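Local atomic coordinates of cellulosome protein dockerin type I (Clostridium thermocellum, PDB entry 2WZ8), a protein that probably binds plant cell-wall carbohydrates as a family 35 carbohydrate-binding module of a cellulosomal protein, with a calcium ion bound in its beta-sandwich fold. Residues V66-A71 with H100-T105; Y87-V92 with R128-T133. All coordinates share one frame; numbering follows the deposited sequence.

Contact 1: V66-A71 with H100-T105; sequences VQFANA and HYFFNT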
loop_
_atom_site.group_PDB
_atom_site.type_symbol
_atom_site.label_atom_id
_atom_site.label_comp_id
_atom_site.label_asym_id
_atom_site.label_seq_id
_atom_site.Cartn_x
_atom_site.Cartn_y
_atom_site.Cartn_z
ATOM N N VAL A 66 -4.453 0.393 5.864
ATOM C CA VAL A 66 -3.231 0.848 5.207
ATOM C C VAL A 66 -2.686 2.035 5.971
ATOM O O VAL A 66 -3.377 3.040 6.163
ATOM C CB VAL A 66 -3.502 1.248 3.735
ATOM C CG1 VAL A 66 -2.213 1.707 3.021
ATOM C CG2 VAL A 66 -4.159 0.100 2.934
ATOM N N GLN A 67 -1.439 1.910 6.397
ATOM C CA GLN A 67 -0.718 3.023 7.038
ATOM C C GLN A 67 0.202 3.658 6.012
ATOM O O GLN A 67 0.991 2.985 5.388
ATOM C CB GLN A 67 0.047 2.581 8.280
ATOM C CG GLN A 67 0.695 3.750 9.021
ATOM C CD GLN A 67 1.042 3.454 10.445
ATOM O OE1 GLN A 67 2.233 3.458 10.839
ATOM N NE2 GLN A 67 0.028 3.203 11.238
ATOM N N PHE A 68 0.058 4.961 5.856
ATOM C CA PHE A 68 0.628 5.675 4.701
ATOM C C PHE A 68 0.965 7.121 5.041
ATOM O O PHE A 68 0.445 7.673 6.025
ATOM C CB PHE A 68 -0.358 5.614 3.512
ATOM C CG PHE A 68 -1.583 6.467 3.707
ATOM C CD1 PHE A 68 -1.618 7.770 3.238
ATOM C CD2 PHE A 68 -2.657 5.989 4.445
ATOM C CE1 PHE A 68 -2.692 8.586 3.467
ATOM C CE2 PHE A 68 -3.732 6.815 4.708
ATOM C CZ PHE A 68 -3.756 8.109 4.205
ATOM N N ALA A 69 1.783 7.733 4.173
ATOM C CA ALA A 69 2.049 9.173 4.212
ATOM C C ALA A 69 1.771 9.771 2.847
ATOM O O ALA A 69 2.045 9.162 1.836
ATOM C CB ALA A 69 3.459 9.474 4.691
ATOM N N ASN A 70 1.239 10.984 2.856
ATOM C CA ASN A 70 0.956 11.726 1.630
ATOM C C ASN A 70 0.944 13.217 1.914
ATOM O O ASN A 70 0.001 13.701 2.515
ATOM C CB ASN A 70 -0.404 11.334 1.022
ATOM C CG ASN A 70 -0.849 12.319 -0.070
ATOM O OD1 ASN A 70 -0.001 12.977 -0.688
ATOM N ND2 ASN A 70 -2.152 12.442 -0.280
ATOM N N ALA A 71 1.978 13.943 1.462
ATOM C CA ALA A 71 2.058 15.405 1.661
ATOM C C ALA A 71 2.108 16.169 0.359
ATOM O O ALA A 71 2.624 17.284 0.313
ATOM C CB ALA A 71 3.247 15.785 2.568
ATOM N N HIS A 100 -8.344 3.795 -4.943
ATOM C CA HIS A 100 -8.583 4.490 -3.682
ATOM C C HIS A 100 -7.876 5.829 -3.654
ATOM O O HIS A 100 -6.706 5.929 -4.018
ATOM C CB HIS A 100 -8.100 3.628 -2.513
ATOM C CG HIS A 100 -8.615 4.083 -1.179
ATOM N ND1 HIS A 100 -9.893 3.796 -0.741
ATOM C CD2 HIS A 100 -8.014 4.762 -0.177
ATOM C CE1 HIS A 100 -10.061 4.313 0.466
ATOM N NE2 HIS A 100 -8.940 4.923 0.825
ATOM N N TYR A 101 -8.597 6.850 -3.214
ATOM C CA TYR A 101 -8.025 8.176 -3.017
ATOM C C TYR A 101 -7.660 8.340 -1.566
ATOM O O TYR A 101 -8.502 8.256 -0.675
ATOM C CB TYR A 101 -8.985 9.291 -3.454
ATOM C CG TYR A 101 -9.120 9.422 -4.942
ATOM C CD1 TYR A 101 -8.259 10.260 -5.653
ATOM C CD2 TYR A 101 -10.093 8.739 -5.637
ATOM C CE1 TYR A 101 -8.359 10.414 -7.000
ATOM C CE2 TYR A 101 -10.206 8.893 -7.051
ATOM C CZ TYR A 101 -9.319 9.741 -7.693
ATOM O OH TYR A 101 -9.379 9.950 -9.067
ATOM N N PHE A 102 -6.365 8.491 -1.355
ATOM C CA PHE A 102 -5.767 8.632 -0.021
ATOM C C PHE A 102 -5.619 10.093 0.350
ATOM O O PHE A 102 -5.016 10.895 -0.392
ATOM C CB PHE A 102 -4.389 7.973 -0.001
ATOM C CG PHE A 102 -4.435 6.483 0.045
ATOM C CD1 PHE A 102 -4.402 5.827 1.252
ATOM C CD2 PHE A 102 -4.487 5.727 -1.122
ATOM C CE1 PHE A 102 -4.461 4.430 1.314
ATOM C CE2 PHE A 102 -4.484 4.344 -1.058
ATOM C CZ PHE A 102 -4.476 3.703 0.160
ATOM N N PHE A 103 -6.165 10.424 1.515
ATOM C CA PHE A 103 -6.130 11.780 2.066
ATOM C C PHE A 103 -4.695 12.245 2.343
ATOM O O PHE A 103 -3.718 11.507 2.279
ATOM C CB PHE A 103 -7.037 11.931 3.309
ATOM C CG PHE A 103 -6.659 11.050 4.492
ATOM C CD1 PHE A 103 -5.575 11.367 5.301
ATOM C CD2 PHE A 103 -7.405 9.920 4.819
ATOM C CE1 PHE A 103 -5.278 10.584 6.389
ATOM C CE2 PHE A 103 -7.056 9.136 5.904
ATOM C CZ PHE A 103 -6.012 9.462 6.683
ATOM N N ASN A 104 -4.584 13.536 2.580
ATOM C CA ASN A 104 -3.302 14.148 2.806
ATOM C C ASN A 104 -2.954 14.117 4.298
ATOM O O ASN A 104 -3.730 14.558 5.155
ATOM C CB ASN A 104 -3.326 15.577 2.251
ATOM C CG ASN A 104 -1.961 16.109 1.902
ATOM O OD1 ASN A 104 -1.231 16.551 2.782
ATOM N ND2 ASN A 104 -1.607 16.093 0.609
ATOM N N THR A 105 -1.760 13.623 4.605
ATOM C CA THR A 105 -1.247 13.581 5.976
ATOM C C THR A 105 -0.410 14.822 6.351
ATOM O O THR A 105 0.050 14.952 7.487
ATOM C CB THR A 105 -0.395 12.336 6.228
ATOM O OG1 THR A 105 0.808 12.428 5.452
ATOM C CG2 THR A 105 -1.156 11.074 5.914
HETATM O O HOH W 1 0.780 18.583 2.335
#
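The ring of F68 is met by two other phenylalanines, each in a T-shaped contact. F102 turns an edge to it, with F102 CD1 3.6 Å from F68 CD2 and over the centre of the F68 face; the two planes stand 66° apart. F68 then acts as the edge in its turn: its CZ lies over the middle of the F103 ring, 3.6 Å from F103 CZ. The position of CG between backbone N and carbonyl carbon (chi1 71°) sends the F68 ring across to this pair, and V66 CG1 extends the apolar patch, 3.9 Å from F102 CE1. Phenylalanine suits the place because its apolar ring can offer a face to one neighbour and an edge to another; F68 and F102 are buried, F103 nearer the margin.

Beyond the rings the contact turns polar. N70 N gives a nearly straight bond of 3.0 Å to T105 OG1, and T105 N returns one of 2.7 Å to N70 O, so the hydroxyl and the backbone N-H of T105 grip both backbone polar groups of N70 while its CG2 methyl touches F68 CE1. With a donor and an acceptor, the N70 side chain serves several backbone partners at once: ND2 reaches F103 O at 3.1 Å from well above the carbonyl plane, and also bonds V84 O, whereas OD1 accepts from E72 N. Further out, a water donates to both A71 O and N104 OD1. T105 OG1 is itself positioned by T110 O and G107 O, and N104 ND2 by V84 O.

The polar part thus belongs mainly to the loops following strands 60-69 and 98-102, while the rings of F68 and F102 lie between the two sheets, with I141 and P139 also packed on F68 and I116 on F102.

Contact 2: Y87-V92 with R128-T133; sequences YCSISV and RFYNGT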
loop_
_atom_site.group_PDB
_atom_site.type_symbol
_atom_site.label_atom_id
_atom_site.label_comp_id
_atom_site.label_asym_id
_atom_site.label_seq_id
_atom_site.Cartn_x
_atom_site.Cartn_y
_atom_site.Cartn_z
ATOM N N TYR A 87 -3.871 9.068 -5.505
ATOM C CA TYR A 87 -4.600 7.875 -5.967
ATOM C C TYR A 87 -3.694 6.667 -5.964
ATOM O O TYR A 87 -2.541 6.736 -6.314
ATOM C CB TYR A 87 -5.125 8.129 -7.380
ATOM C CG TYR A 87 -5.961 7.012 -7.983
ATOM C CD1 TYR A 87 -7.317 6.921 -7.726
ATOM C CD2 TYR A 87 -5.393 6.065 -8.801
ATOM C CE1 TYR A 87 -8.082 5.949 -8.278
ATOM C CE2 TYR A 87 -6.176 5.042 -9.363
ATOM C CZ TYR A 87 -7.513 4.996 -9.084
ATOM O OH TYR A 87 -8.295 4.009 -9.645
ATOM N N CYS A 88 -4.266 5.545 -5.597
ATOM C CA CYS A 88 -3.632 4.257 -5.767
ATOM C C CYS A 88 -4.569 3.200 -6.303
ATOM O O CYS A 88 -5.709 3.135 -5.886
ATOM C CB CYS A 88 -3.023 3.785 -4.443
ATOM S SG CYS A 88 -1.830 2.456 -4.550
ATOM N N SER A 89 -4.044 2.367 -7.197
ATOM C CA SER A 89 -4.724 1.166 -7.673
ATOM C C SER A 89 -4.314 0.017 -6.769
ATOM O O SER A 89 -3.139 -0.167 -6.456
ATOM C CB SER A 89 -4.276 0.822 -9.123
ATOM O OG SER A 89 -4.642 1.846 -10.039
ATOM N N ILE A 90 -5.288 -0.797 -6.390
ATOM C CA ILE A 90 -5.034 -1.997 -5.555
ATOM C C ILE A 90 -5.584 -3.211 -6.282
ATOM O O ILE A 90 -6.783 -3.266 -6.587
ATOM C CB ILE A 90 -5.714 -1.810 -4.170
ATOM C CG1 ILE A 90 -5.154 -0.501 -3.519
ATOM C CG2 ILE A 90 -5.584 -3.072 -3.320
ATOM C CD1 ILE A 90 -5.850 -0.017 -2.287
ATOM N N SER A 91 -4.712 -4.181 -6.543
ATOM C CA SER A 91 -5.069 -5.439 -7.193
ATOM C C SER A 91 -4.797 -6.583 -6.288
ATOM O O SER A 91 -3.703 -6.778 -5.841
ATOM C CB SER A 91 -4.246 -5.583 -8.476
ATOM O OG SER A 91 -4.355 -6.871 -9.062
ATOM N N VAL A 92 -5.841 -7.359 -6.030
ATOM C CA VAL A 92 -5.765 -8.547 -5.183
ATOM C C VAL A 92 -5.690 -9.797 -6.041
ATOM O O VAL A 92 -6.539 -9.996 -6.897
ATOM C CB VAL A 92 -6.970 -8.600 -4.233
ATOM C CG1 VAL A 92 -6.910 -9.840 -3.373
ATOM C CG2 VAL A 92 -7.067 -7.349 -3.356
ATOM N N ARG A 128 -1.226 -5.960 -4.606
ATOM C CA ARG A 128 -0.346 -4.996 -5.320
ATOM C C ARG A 128 -0.927 -3.614 -5.320
ATOM O O ARG A 128 -2.088 -3.383 -5.644
ATOM C CB ARG A 128 -0.136 -5.471 -6.767
ATOM C CG ARG A 128 0.879 -4.612 -7.521
ATOM C CD ARG A 128 1.153 -5.058 -8.959
ATOM N NE ARG A 128 1.779 -6.368 -9.024
ATOM C CZ ARG A 128 2.372 -6.866 -10.093
ATOM N NH1 ARG A 128 2.412 -6.143 -11.213
ATOM N NH2 ARG A 128 2.914 -8.056 -10.045
ATOM N N PHE A 129 -0.039 -2.677 -5.032
ATOM C CA PHE A 129 -0.281 -1.242 -5.009
ATOM C C PHE A 129 0.536 -0.630 -6.155
ATOM O O PHE A 129 1.736 -0.877 -6.314
ATOM C CB PHE A 129 0.231 -0.659 -3.681
ATOM C CG PHE A 129 -0.592 -1.039 -2.469
ATOM C CD1 PHE A 129 -1.429 -0.106 -1.869
ATOM C CD2 PHE A 129 -0.461 -2.258 -1.889
ATOM C CE1 PHE A 129 -2.150 -0.442 -0.717
ATOM C CE2 PHE A 129 -1.220 -2.629 -0.786
ATOM C CZ PHE A 129 -2.035 -1.695 -0.181
ATOM N N TYR A 130 -0.153 0.128 -6.994
ATOM C CA TYR A 130 0.507 0.816 -8.107
ATOM C C TYR A 130 -0.279 2.022 -8.575
ATOM O O TYR A 130 -1.433 2.195 -8.209
ATOM C CB TYR A 130 0.681 -0.166 -9.286
ATOM C CG TYR A 130 -0.594 -0.655 -9.968
ATOM C CD1 TYR A 130 -1.043 -0.031 -11.113
ATOM C CD2 TYR A 130 -1.341 -1.724 -9.474
ATOM C CE1 TYR A 130 -2.170 -0.469 -11.746
ATOM C CE2 TYR A 130 -2.493 -2.154 -10.110
ATOM C CZ TYR A 130 -2.904 -1.520 -11.234
ATOM O OH TYR A 130 -4.046 -1.961 -11.909
ATOM N N ASN A 131 0.348 2.855 -9.385
ATOM C CA ASN A 131 -0.383 3.898 -10.085
ATOM C C ASN A 131 0.213 4.010 -11.476
ATOM O O ASN A 131 1.384 4.335 -11.628
ATOM C CB ASN A 131 -0.306 5.223 -9.294
ATOM C CG ASN A 131 -1.134 6.324 -9.912
ATOM O OD1 ASN A 131 -1.269 6.395 -11.133
ATOM N ND2 ASN A 131 -1.619 7.251 -9.081
ATOM N N GLY A 132 -0.596 3.669 -12.476
ATOM C CA GLY A 132 -0.155 3.587 -13.865
ATOM C C GLY A 132 -0.104 4.863 -14.637
ATOM O O GLY A 132 0.379 4.887 -15.784
ATOM N N THR A 133 -0.581 5.939 -14.042
ATOM C CA THR A 133 -0.655 7.230 -14.714
ATOM C C THR A 133 0.684 7.958 -14.632
ATOM O O THR A 133 1.261 8.165 -13.565
ATOM C CB THR A 133 -1.831 8.067 -14.199
ATOM O OG1 THR A 133 -3.044 7.327 -14.405
ATOM C CG2 THR A 133 -1.916 9.421 -14.893
HETATM O O HOH W 2 -3.375 3.084 -12.037
#
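Two neighbouring antiparallel strands of the five-stranded sheet, 86-92 and 123-130, meet here, pairing S89 with Y130 and S91 with R128 as hydrogen-bonded pairs and I90 with F129 as the non-hydrogen-bonded pair between them. S89 N bonds Y130 O at 2.8 Å, and the bond from R128 N to S91 O, 2.9 Å long, is almost straight at 177°.

On the face carrying S89, S91 and Y130, the tyrosine ring folds back over its partner. With chi1 at 66°, CG sits between the backbone N and the carbonyl carbon, and S89 CB comes 3.5 Å from the centroid of the Y130 ring, a CH-pi contact over its face. Serine is small enough for the ring to lie this close, and its OG bonds E97 OE1 and accepts from a water that in turn takes the N-H of G132. S91 CB meets the ring at its edge.

The sheet is one layer of a beta-sandwich, as expected of a family 35 module, and its other face looks into the core. There I90 and F129 run alongside each other, with I90 CD1 4.0 Å from F129 CE1; both also touch M64 of the facing sheet. C88 SG lies 3.7 Å from F129 CD1, a sulfur-aromatic contact at the ring's edge.

Past the paired residues, N131 takes over with its side chain: ND2 donates to Y87 O at 3.0 Å, from above the carbonyl plane, and also bonds S136 OG. The same asparagine closes an Asx turn, its OD1 accepting from T133 N.

The centres of the two contacts lie about 13 Å apart, and their segments interleave along the chain: 66-71, 87-92, 100-105, then 128-133. Contact 2 lies mainly within the five-stranded sheet, where strand 86-92 stands between 123-130 and 98-102; contact 1 joins the end of strand 98-102 and its following loop to strand 60-69 of the four-stranded sheet and the loop after it. They touch directly, through a probable hydrogen bond from H100 N to C88 O, 2.9 Å long, and by packing of F102 on C88 and of Y101 on Y87. One contact therefore ties strands edge to edge and the other joins the two sheets, together linking chain-distant parts of a single beta-sandwich module.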